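Local coordinates for protein trans-4-hydroxy-L-proline dehydratase (PDB 6VXC) that dehydrates trans-4-hydroxy-L-proline to (S)-1-pyrroline-5-carboxylate as a glycyl radical enzyme in the anaerobic breakdown of hydroxyproline, at residues 273-278 with 314-319; 476-481 with 673-678. One frame throughout, in Å; residues are numbered along the deposited sequence.

Interaction 1 (273-278 with 314-319); sequences PETYHQ and ERDVEN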
loop_
_atom_site.group_PDB
_atom_site.type_symbol
_atom_site.label_atom_id
_atom_site.label_comp_id
_atom_site.label_asym_id
_atom_site.label_seq_id
_atom_site.Cartn_x
_atom_site.Cartn_y
_atom_site.Cartn_z
ATOM N N PRO A 273 -8.624 -15.760 -21.078
ATOM C CA PRO A 273 -7.444 -16.631 -21.176
ATOM C C PRO A 273 -7.854 -18.095 -21.224
ATOM O O PRO A 273 -8.807 -18.511 -20.570
ATOM C CB PRO A 273 -6.656 -16.305 -19.898
ATOM C CG PRO A 273 -7.695 -15.831 -18.943
ATOM C CD PRO A 273 -8.707 -15.073 -19.777
ATOM N N GLU A 274 -7.137 -18.872 -22.036
ATOM C CA GLU A 274 -7.378 -20.305 -22.147
ATOM C C GLU A 274 -6.297 -21.153 -21.486
ATOM O O GLU A 274 -6.552 -22.318 -21.184
ATOM C CB GLU A 274 -7.475 -20.712 -23.625
ATOM C CG GLU A 274 -8.568 -19.993 -24.404
ATOM C CD GLU A 274 -9.968 -20.411 -23.996
ATOM O OE1 GLU A 274 -10.107 -21.461 -23.331
ATOM O OE2 GLU A 274 -10.933 -19.682 -24.323
ATOM N N THR A 275 -5.110 -20.600 -21.263
ATOM C CA THR A 275 -3.984 -21.325 -20.697
ATOM C C THR A 275 -3.397 -20.538 -19.526
ATOM O O THR A 275 -3.642 -19.341 -19.372
ATOM C CB THR A 275 -2.898 -21.568 -21.749
ATOM O OG1 THR A 275 -2.273 -20.323 -22.068
ATOM C CG2 THR A 275 -3.505 -22.178 -23.052
ATOM N N TYR A 276 -2.606 -21.241 -18.707
ATOM C CA TYR A 276 -1.899 -20.629 -17.585
ATOM C C TYR A 276 -1.031 -19.466 -18.048
ATOM O O TYR A 276 -1.004 -18.403 -17.417
ATOM C CB TYR A 276 -1.069 -21.716 -16.900
ATOM C CG TYR A 276 -0.136 -21.360 -15.759
ATOM C CD1 TYR A 276 1.124 -20.845 -16.007
ATOM C CD2 TYR A 276 -0.483 -21.650 -14.436
ATOM C CE1 TYR A 276 1.989 -20.579 -14.984
ATOM C CE2 TYR A 276 0.383 -21.392 -13.400
ATOM C CZ TYR A 276 1.625 -20.859 -13.684
ATOM O OH TYR A 276 2.519 -20.591 -12.690
ATOM N N HIS A 277 -0.287 -19.673 -19.132
ATOM C CA HIS A 277 0.502 -18.604 -19.737
ATOM C C HIS A 277 -0.388 -17.413 -20.100
ATOM O O HIS A 277 -0.064 -16.263 -19.796
ATOM C CB HIS A 277 1.190 -19.158 -20.985
ATOM C CG HIS A 277 2.247 -18.280 -21.561
ATOM N ND1 HIS A 277 2.184 -16.906 -21.531
ATOM C CD2 HIS A 277 3.370 -18.586 -22.245
ATOM C CE1 HIS A 277 3.247 -16.403 -22.135
ATOM N NE2 HIS A 277 3.979 -17.405 -22.587
ATOM N N GLN A 278 -1.518 -17.678 -20.760
ATOM C CA GLN A 278 -2.410 -16.590 -21.157
ATOM C C GLN A 278 -3.023 -15.901 -19.949
ATOM O O GLN A 278 -3.272 -14.694 -19.998
ATOM C CB GLN A 278 -3.517 -17.105 -22.078
ATOM C CG GLN A 278 -3.002 -17.452 -23.453
ATOM C CD GLN A 278 -3.950 -18.319 -24.247
ATOM O OE1 GLN A 278 -5.125 -18.465 -23.909
ATOM N NE2 GLN A 278 -3.442 -18.898 -25.313
ATOM N N GLU A 314 -3.590 -27.079 -13.397
ATOM C CA GLU A 314 -4.036 -28.465 -13.432
ATOM C C GLU A 314 -4.474 -28.864 -14.834
ATOM O O GLU A 314 -4.102 -29.931 -15.335
ATOM C CB GLU A 314 -5.162 -28.661 -12.418
ATOM C CG GLU A 314 -4.691 -28.543 -10.975
ATOM C CD GLU A 314 -5.758 -28.930 -9.972
ATOM O OE1 GLU A 314 -6.907 -29.141 -10.386
ATOM O OE2 GLU A 314 -5.454 -29.016 -8.762
ATOM N N ARG A 315 -5.252 -28.004 -15.492
ATOM C CA ARG A 315 -5.700 -28.285 -16.850
ATOM C C ARG A 315 -4.511 -28.387 -17.806
ATOM O O ARG A 315 -4.403 -29.341 -18.585
ATOM C CB ARG A 315 -6.691 -27.191 -17.276
ATOM C CG ARG A 315 -7.568 -27.455 -18.468
ATOM C CD ARG A 315 -8.872 -26.577 -18.405
ATOM N NE ARG A 315 -8.612 -25.175 -18.040
ATOM C CZ ARG A 315 -9.194 -24.513 -17.036
ATOM N NH1 ARG A 315 -10.105 -25.095 -16.262
ATOM N NH2 ARG A 315 -8.877 -23.249 -16.805
ATOM N N ASP A 316 -3.568 -27.444 -17.710
ATOM C CA ASP A 316 -2.470 -27.396 -18.670
ATOM C C ASP A 316 -1.513 -28.577 -18.502
ATOM O O ASP A 316 -1.046 -29.144 -19.499
ATOM C CB ASP A 316 -1.719 -26.062 -18.547
ATOM C CG ASP A 316 -2.472 -24.877 -19.213
ATOM O OD1 ASP A 316 -3.647 -25.039 -19.614
ATOM O OD2 ASP A 316 -1.877 -23.775 -19.313
ATOM N N VAL A 317 -1.210 -28.979 -17.265
ATOM C CA VAL A 317 -0.310 -30.115 -17.098
ATOM C C VAL A 317 -0.985 -31.398 -17.569
ATOM O O VAL A 317 -0.363 -32.233 -18.229
ATOM C CB VAL A 317 0.193 -30.226 -15.646
ATOM C CG1 VAL A 317 0.790 -28.888 -15.161
ATOM C CG2 VAL A 317 -0.893 -30.695 -14.743
ATOM N N GLU A 318 -2.272 -31.556 -17.267
ATOM C CA GLU A 318 -3.007 -32.732 -17.719
ATOM C C GLU A 318 -3.030 -32.834 -19.245
ATOM O O GLU A 318 -2.973 -33.936 -19.801
ATOM C CB GLU A 318 -4.423 -32.684 -17.152
ATOM C CG GLU A 318 -5.388 -33.684 -17.741
ATOM C CD GLU A 318 -5.057 -35.105 -17.349
ATOM O OE1 GLU A 318 -4.096 -35.296 -16.568
ATOM O OE2 GLU A 318 -5.761 -36.026 -17.820
ATOM N N ASN A 319 -3.119 -31.704 -19.941
ATOM C CA ASN A 319 -3.085 -31.708 -21.397
ATOM C C ASN A 319 -1.669 -31.729 -21.961
ATOM O O ASN A 319 -1.510 -31.699 -23.182
ATOM C CB ASN A 319 -3.833 -30.496 -21.952
ATOM C CG ASN A 319 -5.329 -30.574 -21.716
ATOM O OD1 ASN A 319 -5.898 -31.661 -21.625
ATOM N ND2 ASN A 319 -5.976 -29.412 -21.601
HETATM O O HOH W 1 -6.338 -24.035 -18.897
HETATM O O HOH W 2 0.110 -22.449 -20.268
#
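T275 and D316 bring the two backbones closest, their CA atoms 6.6 Å apart, where the start of helix 276-293 lies beside the last turn of helix 305-318. D316 carries nearly all of the contact. Its carboxylate reaches across to the first turn of the other helix, where OD2 accepts from the backbone N of Y276 over 2.7 Å. The N-H points almost straight at the oxygen (164°) and meets it on the syn side, 33° out of the carboxylate plane. CG of D316 stands beside its own backbone N and anti to the carbonyl carbon (chi1 -77°), which directs the carboxylate at the N-H of Y276. OD2 also rests 3.4 Å from CB of T275 and 3.3 Å from CB of Y276. Water 2 extends the grip by one residue, accepting from N of H277 and donating to the same OD2 at 2.6 Å. The carboxylate of a neighbouring helix thus serves two N-H groups of a helix N terminus, one directly and one through water, and the positive end of the helix dipole probably helps to stabilise its negative charge. Within 273-278 the same end is closed by a capping box: OG1 of T275, the N-cap, accepts from N of Q278 at 3.0 Å, and N of T275 donates weakly to OE1 of Q278. The same OE1 takes a stronger bond from N of E274 at 2.8 Å. The other carboxylate oxygen, OD1, takes a hydrogen bond from water 1, which also donates to O of E274 and accepts from NE of R315. The ring of Y276 leaves the carboxylate to lie among L309, F312 and Y313 of helix 305-318, and its OH is hydrogen-bonded to O of A327.

Interaction 2 (476-481 with 673-678); sequences ILELTL and EIMGAS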
loop_
_atom_site.group_PDB
_atom_site.type_symbol
_atom_site.label_atom_id
_atom_site.label_comp_id
_atom_site.label_asym_id
_atom_site.label_seq_id
_atom_site.Cartn_x
_atom_site.Cartn_y
_atom_site.Cartn_z
ATOM N N ILE A 476 -1.608 14.595 18.565
ATOM C CA ILE A 476 -2.878 15.029 19.130
ATOM C C ILE A 476 -2.775 15.125 20.649
ATOM O O ILE A 476 -3.324 16.051 21.258
ATOM C CB ILE A 476 -4.012 14.097 18.673
ATOM C CG1 ILE A 476 -4.219 14.271 17.156
ATOM C CG2 ILE A 476 -5.303 14.355 19.473
ATOM C CD1 ILE A 476 -5.246 13.324 16.555
ATOM N N LEU A 477 -2.056 14.193 21.291
ATOM C CA LEU A 477 -1.798 14.361 22.719
ATOM C C LEU A 477 -0.942 15.600 22.965
ATOM O O LEU A 477 -1.193 16.359 23.905
ATOM C CB LEU A 477 -1.127 13.114 23.316
ATOM C CG LEU A 477 -0.769 13.194 24.818
ATOM C CD1 LEU A 477 -2.006 13.372 25.698
ATOM C CD2 LEU A 477 -0.000 11.967 25.275
ATOM N N GLU A 478 0.051 15.840 22.105
ATOM C CA GLU A 478 0.876 17.030 22.274
ATOM C C GLU A 478 0.026 18.293 22.247
ATOM O O GLU A 478 0.146 19.144 23.136
ATOM C CB GLU A 478 1.957 17.082 21.191
ATOM C CG GLU A 478 2.940 18.253 21.322
ATOM C CD GLU A 478 4.084 18.176 20.310
ATOM O OE1 GLU A 478 3.837 18.331 19.101
ATOM O OE2 GLU A 478 5.237 17.947 20.730
ATOM N N LEU A 479 -0.899 18.389 21.287
ATOM C CA LEU A 479 -1.813 19.527 21.251
ATOM C C LEU A 479 -2.622 19.614 22.534
ATOM O O LEU A 479 -2.787 20.703 23.086
ATOM C CB LEU A 479 -2.755 19.433 20.042
ATOM C CG LEU A 479 -2.231 19.513 18.600
ATOM C CD1 LEU A 479 -3.410 19.539 17.615
ATOM C CD2 LEU A 479 -1.312 20.709 18.380
ATOM N N THR A 480 -3.128 18.475 23.018
ATOM C CA THR A 480 -3.871 18.436 24.278
ATOM C C THR A 480 -3.055 19.025 25.422
ATOM O O THR A 480 -3.579 19.786 26.242
ATOM C CB THR A 480 -4.271 16.990 24.621
ATOM O OG1 THR A 480 -4.987 16.408 23.532
ATOM C CG2 THR A 480 -5.138 16.929 25.896
ATOM N N LEU A 481 -1.787 18.619 25.540
ATOM C CA LEU A 481 -0.930 19.096 26.617
ATOM C C LEU A 481 -0.532 20.560 26.457
ATOM O O LEU A 481 0.040 21.127 27.387
ATOM C CB LEU A 481 0.317 18.213 26.733
ATOM C CG LEU A 481 0.040 16.747 27.103
ATOM C CD1 LEU A 481 1.316 15.926 27.099
ATOM C CD2 LEU A 481 -0.627 16.656 28.448
ATOM N N GLU A 673 9.357 13.455 13.582
ATOM C CA GLU A 673 10.265 14.561 13.284
ATOM C C GLU A 673 9.642 15.927 13.589
ATOM O O GLU A 673 10.360 16.863 13.946
ATOM C CB GLU A 673 10.722 14.490 11.826
ATOM C CG GLU A 673 11.760 13.398 11.545
ATOM C CD GLU A 673 12.146 13.278 10.058
ATOM O OE1 GLU A 673 13.278 12.812 9.773
ATOM O OE2 GLU A 673 11.330 13.668 9.189
ATOM N N ILE A 674 8.337 16.086 13.410
ATOM C CA ILE A 674 7.736 17.395 13.654
ATOM C C ILE A 674 6.983 17.420 14.981
ATOM O O ILE A 674 6.023 18.183 15.150
ATOM C CB ILE A 674 6.820 17.824 12.491
ATOM C CG1 ILE A 674 5.955 16.652 12.034
ATOM C CG2 ILE A 674 7.651 18.384 11.360
ATOM C CD1 ILE A 674 4.792 16.394 12.955
ATOM N N MET A 675 7.400 16.586 15.923
ATOM C CA MET A 675 6.821 16.546 17.260
ATOM C C MET A 675 7.900 16.765 18.308
ATOM O O MET A 675 9.043 16.332 18.140
ATOM C CB MET A 675 6.106 15.215 17.496
ATOM C CG MET A 675 5.283 15.134 18.758
ATOM S SD MET A 675 4.306 13.618 18.732
ATOM C CE MET A 675 4.026 13.401 20.451
ATOM N N GLY A 676 7.537 17.431 19.400
ATOM C CA GLY A 676 8.459 17.607 20.500
ATOM C C GLY A 676 8.599 16.335 21.308
ATOM O O GLY A 676 8.096 15.269 20.953
ATOM N N ALA A 677 9.293 16.464 22.434
ATOM C CA ALA A 677 9.415 15.346 23.352
ATOM C C ALA A 677 8.036 14.952 23.854
ATOM O O ALA A 677 7.126 15.776 23.938
ATOM C CB ALA A 677 10.323 15.710 24.523
ATOM N N SER A 678 7.873 13.677 24.164
ATOM C CA SER A 678 6.605 13.176 24.666
ATOM C C SER A 678 6.767 12.592 26.061
ATOM O O SER A 678 7.882 12.259 26.483
ATOM C CB SER A 678 5.986 12.127 23.720
ATOM O OG SER A 678 6.913 11.183 23.219
HETATM O O HOH W 3 6.290 18.245 23.138
#
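E478 of helix 473-481 reaches the side chain of M675 and the backbone N of G676 in the loop that follows helix 667-673. The contact is buried in the pyruvate formate lyase-like part of the glycyl radical enzyme fold, and in it a helix side chain is bonded to a loop N-H. From CB, which heads toward the loop, CG lies anti to the backbone N (chi1 -176°) and CD continues the extended line (chi2 174°), spanning the gap between the segments. CD then comes 3.6 Å from CG of M675. The methionine runs antiparallel to the glutamate, back toward the helix, where it also touches P474 and K475. At the tip the oxygens divide the work. OE1 packs 3.5 Å from CG of M675 and forms a salt bridge with K475, whose NZ also donates to O of I674, so this lysine joins the carboxylate to the beginning of the loop. OE2 accepts from N of G676 at 2.7 Å through its syn lone pair, although the bond is bent, with an angle of 138° at the hydrogen. CA of G676 lies close behind, 3.2 Å from OE2. The lysine and the amide together would be expected to keep the buried glutamate ionised. Water 3 is a second donor to OE2, giving one hydrogen to it at 2.6 Å and the other to O of A677 at 2.7 Å.

From the N terminus, the chain first closes a short loop at interaction 1: the 35 residues between 273-278 and 314-319 are mostly helical and bring the end of helix 305-318 back to the start of helix 276-293. Interaction 2 opens only later and closes a far longer excursion, 191 residues of helices and some strands, joining helix 473-481 to the loop 673-678. They follow one another in series, without nesting or crossing. They lie on opposite sides of the chain's centre, about 57 Å apart between centres and about 42 Å between nearest atoms, both in the pyruvate formate lyase-like part of the chain and away from the probable active-site residues C454 and E456.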